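Local coordinates for protein single-stranded-DNA-specific exonuclease RecJ (Thermus thermophilus, PDB 2ZXR) that degrades single-stranded DNA exonucleolytically in the 5' to 3' direction, needs a divalent metal ion, and has no detectable activity on single-stranded RNA, at residues D432-V443 against R625-F636. Residues are numbered along the deposited sequence; the frame is centred on the assembly and turned at random.
Sequences DLLPEPGLLPQV and RLKALVHRRLLF
Asp-432 faces two consecutive arginines, Arg-632 and Arg-633, and its carboxylate forms a salt bridge with each. Asp-432 OD2 lies 2.7 Å from Arg-633 NH1. Asp-432 OD1 lies 3.2 Å from Arg-632 NH1, at the edge of that guanidinium, with the two planes 32° apart. One buried carboxylate thus holds two positive groups of the same helix.

Arg-632 can be followed outward. Its first torsion (chi1 166°) and the bends at chi2 and chi3 bring the chain alongside Leu-433 and the guanidinium under Pro-435. From CB, the chain runs to CG, which skirts Leu-433 CB. Arg-632 CD packs on Leu-433 CB at 3.3 Å. NE passes near Leu-434 O. CZ lies under Pro-435 CA, which sits over one face of the guanidinium; Leu-629 CA lies off centre, toward the rim, on the opposite face. Arg-632 NH1 reaches Asp-432 OD1 and lies 3.0 Å from Leu-433 O. NH2 ends against Pro-435 CA and CB.

Leu-433 splits its methyls. CD2 meets Arg-633 CD, while Leu-433 CD1 stands 3.9 Å from the centroid of the Phe-636 ring, a CH-pi contact.

Farther along, Leu-439 CD1 touches Arg-625 CD, and Arg-625 NH2 forms a salt bridge with Glu-446.

The Asp-432, Arg-632 and Arg-633 salt-bridge network lies where the OB-domain region meets helix 624-639 of the C-terminal domain, at the end of strand 426-433, beside strand 462-466 and helix 29-37.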
loop_
_atom_site.group_PDB
_atom_site.type_symbol
_atom_site.label_atom_id
_atom_site.label_comp_id
_atom_site.label_asym_id
_atom_site.label_seq_id
_atom_site.Cartn_x
_atom_site.Cartn_y
_atom_site.Cartn_z
ATOM N N ASP A 432 7.794 -7.007 -10.595
ATOM C CA ASP A 432 8.598 -7.694 -11.594
ATOM C C ASP A 432 8.594 -9.179 -11.290
ATOM O O ASP A 432 8.025 -9.613 -10.289
ATOM C CB ASP A 432 10.029 -7.161 -11.496
ATOM C CG ASP A 432 10.963 -7.765 -12.522
ATOM O OD1 ASP A 432 12.191 -7.752 -12.265
ATOM O OD2 ASP A 432 10.490 -8.239 -13.579
ATOM N N LEU A 433 9.234 -9.948 -12.169
ATOM C CA LEU A 433 9.387 -11.394 -12.018
ATOM C C LEU A 433 10.409 -11.541 -10.888
ATOM O O LEU A 433 11.369 -10.795 -10.847
ATOM C CB LEU A 433 9.977 -11.993 -13.301
ATOM C CG LEU A 433 9.154 -12.634 -14.432
ATOM C CD1 LEU A 433 7.738 -12.816 -13.982
ATOM C CD2 LEU A 433 9.236 -11.804 -15.716
ATOM N N LEU A 434 10.207 -12.477 -9.969
ATOM C CA LEU A 434 11.164 -12.664 -8.871
ATOM C C LEU A 434 12.513 -13.107 -9.449
ATOM O O LEU A 434 12.546 -13.895 -10.380
ATOM C CB LEU A 434 10.675 -13.745 -7.908
ATOM C CG LEU A 434 11.440 -13.851 -6.584
ATOM C CD1 LEU A 434 11.039 -12.683 -5.697
ATOM C CD2 LEU A 434 11.123 -15.164 -5.889
ATOM N N PRO A 435 13.637 -12.576 -8.920
ATOM C CA PRO A 435 14.993 -12.926 -9.377
ATOM C C PRO A 435 15.332 -14.347 -8.959
ATOM O O PRO A 435 14.547 -14.983 -8.270
ATOM C CB PRO A 435 15.880 -11.907 -8.654
ATOM C CG PRO A 435 15.002 -10.705 -8.574
ATOM C CD PRO A 435 13.682 -11.350 -8.106
ATOM N N GLU A 436 16.494 -14.846 -9.379
ATOM C CA GLU A 436 16.917 -16.197 -8.999
ATOM C C GLU A 436 17.221 -16.179 -7.500
ATOM O O GLU A 436 17.531 -15.124 -6.916
ATOM C CB GLU A 436 18.165 -16.631 -9.785
ATOM C CG GLU A 436 17.939 -16.803 -11.288
ATOM C CD GLU A 436 17.225 -18.092 -11.643
ATOM O OE1 GLU A 436 16.714 -18.184 -12.783
ATOM O OE2 GLU A 436 17.177 -19.024 -10.799
ATOM N N PRO A 437 17.138 -17.353 -6.863
ATOM C CA PRO A 437 17.378 -17.533 -5.425
ATOM C C PRO A 437 18.671 -16.915 -4.898
ATOM O O PRO A 437 18.689 -16.326 -3.824
ATOM C CB PRO A 437 17.352 -19.056 -5.252
ATOM C CG PRO A 437 16.506 -19.548 -6.422
ATOM C CD PRO A 437 16.919 -18.648 -7.543
ATOM N N GLY A 438 19.744 -17.032 -5.669
ATOM C CA GLY A 438 21.021 -16.508 -5.233
ATOM C C GLY A 438 21.064 -15.015 -5.017
ATOM O O GLY A 438 21.932 -14.512 -4.292
ATOM N N LEU A 439 20.136 -14.297 -5.642
ATOM C CA LEU A 439 20.107 -12.848 -5.526
ATOM C C LEU A 439 19.091 -12.300 -4.509
ATOM O O LEU A 439 19.086 -11.111 -4.216
ATOM C CB LEU A 439 19.820 -12.235 -6.902
ATOM C CG LEU A 439 20.863 -12.213 -8.035
ATOM C CD1 LEU A 439 22.109 -11.476 -7.529
ATOM C CD2 LEU A 439 21.208 -13.620 -8.516
ATOM N N LEU A 440 18.244 -13.160 -3.958
ATOM C CA LEU A 440 17.215 -12.693 -3.028
ATOM C C LEU A 440 17.667 -11.889 -1.797
ATOM O O LEU A 440 17.022 -10.910 -1.414
ATOM C CB LEU A 440 16.346 -13.874 -2.610
ATOM C CG LEU A 440 15.632 -14.528 -3.810
ATOM C CD1 LEU A 440 14.643 -15.562 -3.288
ATOM C CD2 LEU A 440 14.900 -13.450 -4.661
ATOM N N PRO A 441 18.757 -12.304 -1.143
ATOM C CA PRO A 441 19.231 -11.557 0.035
ATOM C C PRO A 441 19.581 -10.111 -0.342
ATOM O O PRO A 441 19.135 -9.140 0.319
ATOM C CB PRO A 441 20.466 -12.357 0.483
ATOM C CG PRO A 441 20.078 -13.784 0.100
ATOM C CD PRO A 441 19.436 -13.606 -1.273
ATOM N N GLN A 442 20.343 -9.964 -1.424
ATOM C CA GLN A 442 20.743 -8.640 -1.863
ATOM C C GLN A 442 19.528 -7.830 -2.281
ATOM O O GLN A 442 19.447 -6.634 -1.986
ATOM C CB GLN A 442 21.749 -8.721 -3.029
ATOM C CG GLN A 442 22.200 -7.350 -3.587
ATOM C CD GLN A 442 22.947 -6.497 -2.567
ATOM O OE1 GLN A 442 23.116 -5.280 -2.753
ATOM N NE2 GLN A 442 23.409 -7.127 -1.485
ATOM N N VAL A 443 18.596 -8.466 -2.995
ATOM C CA VAL A 443 17.407 -7.746 -3.411
ATOM C C VAL A 443 16.657 -7.316 -2.150
ATOM O O VAL A 443 16.208 -6.179 -2.052
ATOM C CB VAL A 443 16.478 -8.605 -4.302
ATOM C CG1 VAL A 443 15.112 -7.888 -4.479
ATOM C CG2 VAL A 443 17.135 -8.801 -5.694
ATOM N N ARG A 625 23.072 -7.406 -13.907
ATOM C CA ARG A 625 21.795 -7.786 -13.324
ATOM C C ARG A 625 20.646 -7.121 -14.078
ATOM O O ARG A 625 19.536 -7.649 -14.119
ATOM C CB ARG A 625 21.757 -7.409 -11.841
ATOM C CG ARG A 625 22.644 -8.286 -10.950
ATOM C CD ARG A 625 22.060 -8.356 -9.544
ATOM N NE ARG A 625 22.280 -7.137 -8.776
ATOM C CZ ARG A 625 21.485 -6.703 -7.794
ATOM N NH1 ARG A 625 20.397 -7.373 -7.453
ATOM N NH2 ARG A 625 21.794 -5.596 -7.132
ATOM N N LEU A 626 20.910 -5.955 -14.669
ATOM C CA LEU A 626 19.882 -5.270 -15.443
ATOM C C LEU A 626 19.626 -6.173 -16.665
ATOM O O LEU A 626 18.482 -6.446 -17.037
ATOM C CB LEU A 626 20.373 -3.892 -15.911
ATOM C CG LEU A 626 19.385 -2.731 -16.098
ATOM C CD1 LEU A 626 19.997 -1.716 -17.044
ATOM C CD2 LEU A 626 18.072 -3.186 -16.654
ATOM N N LYS A 627 20.704 -6.662 -17.265
ATOM C CA LYS A 627 20.581 -7.517 -18.441
ATOM C C LYS A 627 19.809 -8.766 -18.097
ATOM O O LYS A 627 18.902 -9.184 -18.826
ATOM C CB LYS A 627 21.959 -7.912 -18.962
ATOM C CG LYS A 627 22.166 -7.579 -20.423
ATOM C CD LYS A 627 22.712 -8.773 -21.201
ATOM C CE LYS A 627 24.231 -8.852 -21.161
ATOM N NZ LYS A 627 24.726 -9.903 -22.112
ATOM N N ALA A 628 20.191 -9.360 -16.977
ATOM C CA ALA A 628 19.556 -10.571 -16.497
ATOM C C ALA A 628 18.065 -10.360 -16.292
ATOM O O ALA A 628 17.271 -11.246 -16.589
ATOM C CB ALA A 628 20.211 -11.020 -15.180
ATOM N N LEU A 629 17.675 -9.202 -15.764
ATOM C CA LEU A 629 16.242 -8.952 -15.570
ATOM C C LEU A 629 15.513 -8.941 -16.927
ATOM O O LEU A 629 14.443 -9.547 -17.084
ATOM C CB LEU A 629 16.013 -7.618 -14.844
ATOM C CG LEU A 629 14.574 -7.215 -14.522
ATOM C CD1 LEU A 629 14.593 -6.217 -13.328
ATOM C CD2 LEU A 629 13.904 -6.588 -15.735
ATOM N N VAL A 630 16.089 -8.241 -17.899
ATOM C CA VAL A 630 15.500 -8.158 -19.233
ATOM C C VAL A 630 15.388 -9.551 -19.872
ATOM O O VAL A 630 14.354 -9.890 -20.463
ATOM C CB VAL A 630 16.324 -7.197 -20.130
ATOM C CG1 VAL A 630 15.737 -7.163 -21.547
ATOM C CG2 VAL A 630 16.316 -5.805 -19.519
ATOM N N HIS A 631 16.431 -10.360 -19.722
ATOM C CA HIS A 631 16.426 -11.732 -20.250
ATOM C C HIS A 631 15.316 -12.579 -19.654
ATOM O O HIS A 631 14.566 -13.234 -20.381
ATOM C CB HIS A 631 17.784 -12.406 -20.007
ATOM C CG HIS A 631 18.877 -11.858 -20.881
ATOM N ND1 HIS A 631 20.183 -12.288 -20.809
ATOM C CD2 HIS A 631 18.841 -10.932 -21.871
ATOM C CE1 HIS A 631 20.906 -11.655 -21.720
ATOM N NE2 HIS A 631 20.115 -10.827 -22.377
ATOM N N ARG A 632 15.200 -12.569 -18.331
ATOM C CA ARG A 632 14.159 -13.339 -17.658
ATOM C C ARG A 632 12.774 -12.847 -18.121
ATOM O O ARG A 632 11.836 -13.643 -18.290
ATOM C CB ARG A 632 14.331 -13.183 -16.138
ATOM C CG ARG A 632 13.174 -13.638 -15.271
ATOM C CD ARG A 632 13.084 -12.710 -14.038
ATOM N NE ARG A 632 14.421 -12.422 -13.562
ATOM C CZ ARG A 632 14.777 -11.367 -12.840
ATOM N NH1 ARG A 632 13.889 -10.460 -12.469
ATOM N NH2 ARG A 632 16.054 -11.196 -12.547
ATOM N N ARG A 633 12.635 -11.536 -18.310
ATOM C CA ARG A 633 11.365 -10.980 -18.806
ATOM C C ARG A 633 11.078 -11.519 -20.206
ATOM O O ARG A 633 9.976 -11.984 -20.480
ATOM C CB ARG A 633 11.410 -9.458 -18.912
ATOM C CG ARG A 633 10.731 -8.722 -17.791
ATOM C CD ARG A 633 9.278 -9.105 -17.656
ATOM N NE ARG A 633 8.461 -7.905 -17.681
ATOM C CZ ARG A 633 8.505 -6.943 -16.768
ATOM N NH1 ARG A 633 9.326 -7.024 -15.735
ATOM N NH2 ARG A 633 7.710 -5.903 -16.904
ATOM N N LEU A 634 12.078 -11.450 -21.084
ATOM C CA LEU A 634 11.913 -11.927 -22.463
ATOM C C LEU A 634 11.452 -13.365 -22.498
ATOM O O LEU A 634 10.466 -13.698 -23.155
ATOM C CB LEU A 634 13.225 -11.804 -23.257
ATOM C CG LEU A 634 13.556 -10.475 -23.930
ATOM C CD1 LEU A 634 14.931 -10.560 -24.600
ATOM C CD2 LEU A 634 12.488 -10.150 -24.969
ATOM N N LEU A 635 12.180 -14.223 -21.786
ATOM C CA LEU A 635 11.837 -15.637 -21.718
ATOM C C LEU A 635 10.464 -15.850 -21.142
ATOM O O LEU A 635 9.722 -16.700 -21.628
ATOM C CB LEU A 635 12.839 -16.414 -20.854
ATOM C CG LEU A 635 14.150 -16.889 -21.473
ATOM C CD1 LEU A 635 13.867 -17.816 -22.671
ATOM C CD2 LEU A 635 14.935 -15.697 -21.909
ATOM N N PHE A 636 10.130 -15.107 -20.080
ATOM C CA PHE A 636 8.818 -15.265 -19.447
ATOM C C PHE A 636 7.708 -14.872 -20.408
ATOM O O PHE A 636 6.765 -15.630 -20.589
ATOM C CB PHE A 636 8.692 -14.413 -18.168
ATOM C CG PHE A 636 7.301 -14.406 -17.580
ATOM C CD1 PHE A 636 6.821 -15.504 -16.856
ATOM C CD2 PHE A 636 6.438 -13.329 -17.814
ATOM C CE1 PHE A 636 5.502 -15.535 -16.382
ATOM C CE2 PHE A 636 5.118 -13.345 -17.344
ATOM C CZ PHE A 636 4.646 -14.452 -16.627
#